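Local coordinates for protein Abbfa_003403 (Acinetobacter baumannii, PDB 4ZXH) that is a four-domain nonribosomal peptide synthetase that probably activates an amino acid, loads it on its carrier domain, condenses it with an acyl partner and releases the product through a thioesterase, at residues G1100-M1114 / L1238-T1252. Sequence-based numbering, arbitrary orientation.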
# COMPACT_ATOMS: atom_id res chain seq x y z
N GLY A 1100 -8.19 -39.42 -11.65
CA GLY A 1100 -6.84 -39.35 -12.15
C GLY A 1100 -6.23 -37.95 -12.18
O GLY A 1100 -4.99 -37.82 -12.19
N LEU A 1101 -7.06 -36.91 -12.22
CA LEU A 1101 -6.55 -35.55 -12.30
C LEU A 1101 -6.05 -35.05 -10.94
O LEU A 1101 -5.33 -34.04 -10.89
CB LEU A 1101 -7.61 -34.58 -12.82
CG LEU A 1101 -8.10 -34.68 -14.27
CD1 LEU A 1101 -8.97 -33.46 -14.64
CD2 LEU A 1101 -6.97 -34.89 -15.28
N ILE A 1102 -6.40 -35.75 -9.86
CA ILE A 1102 -6.06 -35.30 -8.52
C ILE A 1102 -5.15 -36.26 -7.74
O ILE A 1102 -4.32 -35.83 -6.94
CB ILE A 1102 -7.34 -35.07 -7.70
CG1 ILE A 1102 -8.19 -33.98 -8.38
CG2 ILE A 1102 -7.00 -34.68 -6.28
CD1 ILE A 1102 -9.34 -34.53 -9.19
N GLU A 1103 -5.29 -37.56 -7.96
CA GLU A 1103 -4.43 -38.53 -7.28
C GLU A 1103 -3.75 -39.44 -8.30
O GLU A 1103 -4.37 -39.88 -9.26
CB GLU A 1103 -5.24 -39.37 -6.28
CG GLU A 1103 -4.37 -40.20 -5.35
CD GLU A 1103 -5.16 -41.27 -4.62
OE1 GLU A 1103 -6.40 -41.31 -4.77
OE2 GLU A 1103 -4.54 -42.09 -3.91
N ALA A 1104 -2.47 -39.73 -8.08
CA ALA A 1104 -1.74 -40.56 -9.03
C ALA A 1104 -2.32 -41.97 -9.13
O ALA A 1104 -2.74 -42.55 -8.12
CB ALA A 1104 -0.28 -40.60 -8.66
N ASP A 1105 -2.37 -42.49 -10.36
CA ASP A 1105 -2.77 -43.87 -10.65
C ASP A 1105 -4.26 -44.13 -10.39
O ASP A 1105 -4.71 -45.28 -10.43
CB ASP A 1105 -1.92 -44.86 -9.83
CG ASP A 1105 -0.43 -44.78 -10.17
OD1 ASP A 1105 -0.06 -44.80 -11.38
OD2 ASP A 1105 0.38 -44.68 -9.22
N ALA A 1106 -5.03 -43.07 -10.13
CA ALA A 1106 -6.42 -43.23 -9.71
C ALA A 1106 -7.40 -43.26 -10.88
O ALA A 1106 -8.57 -43.61 -10.70
CB ALA A 1106 -6.80 -42.12 -8.73
N ALA A 1107 -6.93 -42.87 -12.07
CA ALA A 1107 -7.78 -42.94 -13.25
C ALA A 1107 -8.13 -44.38 -13.53
O ALA A 1107 -7.25 -45.26 -13.59
CB ALA A 1107 -7.08 -42.33 -14.45
N GLU A 1108 -9.43 -44.63 -13.68
CA GLU A 1108 -9.92 -45.92 -14.12
C GLU A 1108 -9.51 -46.22 -15.57
O GLU A 1108 -9.40 -45.31 -16.41
CB GLU A 1108 -11.43 -45.97 -13.96
CG GLU A 1108 -11.88 -45.99 -12.50
CD GLU A 1108 -11.35 -47.20 -11.72
OE1 GLU A 1108 -11.08 -48.25 -12.35
OE2 GLU A 1108 -11.19 -47.09 -10.49
N VAL A 1109 -9.28 -47.50 -15.88
CA VAL A 1109 -8.91 -47.90 -17.23
C VAL A 1109 -9.95 -48.80 -17.91
O VAL A 1109 -9.77 -49.26 -19.04
CB VAL A 1109 -7.56 -48.64 -17.24
CG1 VAL A 1109 -6.42 -47.68 -16.92
CG2 VAL A 1109 -7.60 -49.81 -16.28
N ALA A 1110 -11.04 -49.06 -17.21
CA ALA A 1110 -12.13 -49.82 -17.80
C ALA A 1110 -13.41 -49.02 -17.66
O ALA A 1110 -13.78 -48.63 -16.55
CB ALA A 1110 -12.26 -51.17 -17.14
N ILE A 1111 -14.09 -48.76 -18.78
CA ILE A 1111 -15.31 -47.96 -18.74
C ILE A 1111 -16.34 -48.57 -17.78
O ILE A 1111 -17.03 -47.84 -17.06
CB ILE A 1111 -15.93 -47.80 -20.14
CG1 ILE A 1111 -15.32 -46.59 -20.82
CG2 ILE A 1111 -17.39 -47.56 -20.07
CD1 ILE A 1111 -16.16 -46.01 -21.90
N GLU A 1112 -16.40 -49.89 -17.74
CA GLU A 1112 -17.34 -50.57 -16.85
C GLU A 1112 -17.06 -50.18 -15.38
O GLU A 1112 -17.99 -49.92 -14.61
CB GLU A 1112 -17.28 -52.10 -17.06
CG GLU A 1112 -17.77 -52.59 -18.47
CD GLU A 1112 -16.64 -52.73 -19.55
OE1 GLU A 1112 -15.53 -52.18 -19.36
OE2 GLU A 1112 -16.88 -53.40 -20.59
N GLU A 1113 -15.78 -50.09 -15.01
CA GLU A 1113 -15.42 -49.77 -13.62
C GLU A 1113 -15.62 -48.30 -13.33
O GLU A 1113 -16.10 -47.91 -12.26
CB GLU A 1113 -13.98 -50.19 -13.32
CG GLU A 1113 -13.75 -51.68 -13.30
CD GLU A 1113 -14.71 -52.40 -12.37
OE1 GLU A 1113 -15.03 -51.85 -11.30
OE2 GLU A 1113 -15.15 -53.53 -12.72
N MET A 1114 -15.22 -47.47 -14.28
CA MET A 1114 -15.44 -46.03 -14.26
C MET A 1114 -16.91 -45.73 -13.93
O MET A 1114 -17.22 -44.91 -13.07
CB MET A 1114 -15.06 -45.44 -15.63
CG MET A 1114 -14.80 -43.98 -15.69
SD MET A 1114 -14.16 -43.51 -17.34
CE MET A 1114 -12.74 -44.59 -17.46
N LEU A 1238 -0.04 -36.60 -14.09
CA LEU A 1238 -1.42 -36.91 -13.75
C LEU A 1238 -2.31 -36.72 -14.96
O LEU A 1238 -3.18 -37.54 -15.24
CB LEU A 1238 -1.92 -36.03 -12.59
CG LEU A 1238 -1.24 -36.20 -11.23
CD1 LEU A 1238 -1.91 -35.38 -10.16
CD2 LEU A 1238 -1.23 -37.66 -10.87
N TYR A 1239 -2.09 -35.64 -15.71
CA TYR A 1239 -2.99 -35.28 -16.80
C TYR A 1239 -2.75 -36.18 -18.00
O TYR A 1239 -3.69 -36.55 -18.70
CB TYR A 1239 -2.83 -33.81 -17.20
CG TYR A 1239 -3.04 -32.84 -16.05
CD1 TYR A 1239 -3.82 -33.20 -14.95
CD2 TYR A 1239 -2.45 -31.58 -16.06
CE1 TYR A 1239 -4.01 -32.32 -13.89
CE2 TYR A 1239 -2.63 -30.69 -15.01
CZ TYR A 1239 -3.42 -31.07 -13.93
OH TYR A 1239 -3.60 -30.19 -12.88
N PHE A 1240 -1.50 -36.51 -18.25
CA PHE A 1240 -1.17 -37.38 -19.36
C PHE A 1240 -1.66 -38.79 -19.04
O PHE A 1240 -2.31 -39.42 -19.87
CB PHE A 1240 0.33 -37.36 -19.66
CG PHE A 1240 0.70 -38.06 -20.94
CD1 PHE A 1240 -0.09 -37.90 -22.07
CD2 PHE A 1240 1.82 -38.85 -21.01
CE1 PHE A 1240 0.23 -38.55 -23.25
CE2 PHE A 1240 2.16 -39.49 -22.18
CZ PHE A 1240 1.36 -39.34 -23.31
N ASP A 1241 -1.37 -39.28 -17.83
CA ASP A 1241 -1.80 -40.62 -17.41
C ASP A 1241 -3.32 -40.79 -17.46
O ASP A 1241 -3.82 -41.83 -17.92
CB ASP A 1241 -1.30 -40.93 -16.01
CG ASP A 1241 0.18 -41.31 -15.97
OD1 ASP A 1241 0.81 -41.51 -17.06
OD2 ASP A 1241 0.70 -41.42 -14.84
N THR A 1242 -4.05 -39.78 -17.00
CA THR A 1242 -5.51 -39.77 -17.14
C THR A 1242 -5.93 -39.91 -18.61
O THR A 1242 -6.77 -40.75 -18.95
CB THR A 1242 -6.12 -38.50 -16.54
OG1 THR A 1242 -5.96 -38.55 -15.12
CG2 THR A 1242 -7.60 -38.39 -16.86
N TYR A 1243 -5.32 -39.08 -19.45
CA TYR A 1243 -5.53 -39.14 -20.89
C TYR A 1243 -5.28 -40.56 -21.44
O TYR A 1243 -6.11 -41.11 -22.17
CB TYR A 1243 -4.61 -38.10 -21.58
CG TYR A 1243 -4.70 -38.06 -23.10
CD1 TYR A 1243 -5.73 -37.39 -23.73
CD2 TYR A 1243 -3.71 -38.68 -23.89
CE1 TYR A 1243 -5.82 -37.35 -25.11
CE2 TYR A 1243 -3.77 -38.63 -25.27
CZ TYR A 1243 -4.83 -37.96 -25.87
OH TYR A 1243 -4.93 -37.89 -27.24
N LEU A 1244 -4.15 -41.17 -21.05
CA LEU A 1244 -3.81 -42.51 -21.53
C LEU A 1244 -4.84 -43.53 -21.04
O LEU A 1244 -5.20 -44.44 -21.77
CB LEU A 1244 -2.40 -42.93 -21.09
CG LEU A 1244 -1.25 -42.16 -21.74
CD1 LEU A 1244 0.06 -42.53 -21.12
CD2 LEU A 1244 -1.19 -42.37 -23.24
N ALA A 1245 -5.31 -43.35 -19.80
CA ALA A 1245 -6.21 -44.30 -19.16
C ALA A 1245 -7.55 -44.33 -19.87
O ALA A 1245 -8.12 -45.40 -20.14
CB ALA A 1245 -6.40 -43.95 -17.71
N ASN A 1246 -8.05 -43.14 -20.20
CA ASN A 1246 -9.30 -43.05 -20.94
C ASN A 1246 -9.13 -43.62 -22.34
O ASN A 1246 -10.06 -44.22 -22.88
CB ASN A 1246 -9.78 -41.61 -20.98
CG ASN A 1246 -10.39 -41.17 -19.65
OD1 ASN A 1246 -10.87 -41.99 -18.86
ND2 ASN A 1246 -10.39 -39.86 -19.41
N GLY A 1247 -7.93 -43.47 -22.91
CA GLY A 1247 -7.65 -44.05 -24.21
C GLY A 1247 -7.81 -45.56 -24.21
O GLY A 1247 -8.53 -46.12 -25.03
N ILE A 1248 -7.11 -46.22 -23.29
CA ILE A 1248 -7.20 -47.65 -23.10
C ILE A 1248 -8.64 -48.07 -22.79
O ILE A 1248 -9.08 -49.14 -23.21
CB ILE A 1248 -6.28 -48.09 -21.95
CG1 ILE A 1248 -4.83 -47.72 -22.27
CG2 ILE A 1248 -6.36 -49.54 -21.72
CD1 ILE A 1248 -3.87 -47.94 -21.10
N ALA A 1249 -9.38 -47.22 -22.07
CA ALA A 1249 -10.76 -47.55 -21.75
C ALA A 1249 -11.57 -47.57 -23.04
O ALA A 1249 -12.32 -48.53 -23.29
CB ALA A 1249 -11.34 -46.56 -20.77
N LEU A 1250 -11.41 -46.53 -23.85
CA LEU A 1250 -12.05 -46.48 -25.16
C LEU A 1250 -11.70 -47.71 -25.99
O LEU A 1250 -12.58 -48.35 -26.58
CB LEU A 1250 -11.64 -45.21 -25.92
CG LEU A 1250 -12.33 -45.04 -27.27
CD1 LEU A 1250 -13.83 -45.14 -27.05
CD2 LEU A 1250 -11.99 -43.68 -27.88
N GLN A 1251 -10.41 -48.02 -26.01
CA GLN A 1251 -9.83 -49.08 -26.80
C GLN A 1251 -10.40 -50.45 -26.45
O GLN A 1251 -10.33 -51.36 -27.27
CB GLN A 1251 -8.32 -49.08 -26.58
CG GLN A 1251 -7.50 -49.67 -27.70
CD GLN A 1251 -6.07 -49.17 -27.65
OE1 GLN A 1251 -5.78 -48.15 -27.01
NE2 GLN A 1251 -5.16 -49.89 -28.32
N THR A 1252 -10.97 -50.58 -25.26
CA THR A 1252 -11.48 -51.89 -24.81
C THR A 1252 -12.98 -51.92 -24.46
O THR A 1252 -13.43 -52.79 -23.71
CB THR A 1252 -10.69 -52.37 -23.57
OG1 THR A 1252 -10.81 -51.42 -22.52
CG2 THR A 1252 -9.20 -52.55 -23.91
O HOH W 1 -0.80 -40.71 -12.48
O HOH W 2 -10.17 -42.78 -16.33
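L1238 lays its branched end over the backbone of residues 1101-1104, where L1238 CD2 comes within 3.5 Å of A1104 CA and CD1 lies against the carbonyl oxygens of L1101 and I1102. The contact belongs to the alpha/beta-hydrolase thioesterase domain. Residues 1100-1110 are part of the connection from strand 1093-1096 of the central sheet to helix 1111-1125, and they run along one side of helix 1233-1251, part of the helical region between strands 1157-1163 and 1262-1267. L1101 starts out away from that helix. With CG anti to its carbonyl carbon (chi1 -67°), L1101 CD2 still swings back to Y1239 CD1 at 3.6 Å. The leucine and tyrosine side chains cross at about a right angle, and P977 of helix 977-990 touches both.

Farther along, small residues let the backbones draw close. A1107 CB meets A1245 CB at 3.7 Å, and V1109 CG1 packs on the same methyl. V1109 O receives a CA-H...O contact from A1249. The CB of A1249 touches I1111 CG1 and M1114 CE. The M1114 side chain is bent at chi3 (-56°), and M1114 CE sits 3.5 Å from N1246 OD1. The amide nitrogen of N1246 is bonded to I1073 O. N1246 OD1 accepts a hydrogen bond from a water that also donates to E1108 O, so the water bridges the two segments. A second water accepts from D1105 N and donates to D1241 OD2.

T1242 turns its hydroxyl back into its own helix, where T1242 OG1 donates a hydrogen bond to L1238 O at 3.0 Å. That oxygen also accepts from T1242 N, and the two donors arrive from opposite faces of the carbonyl plane.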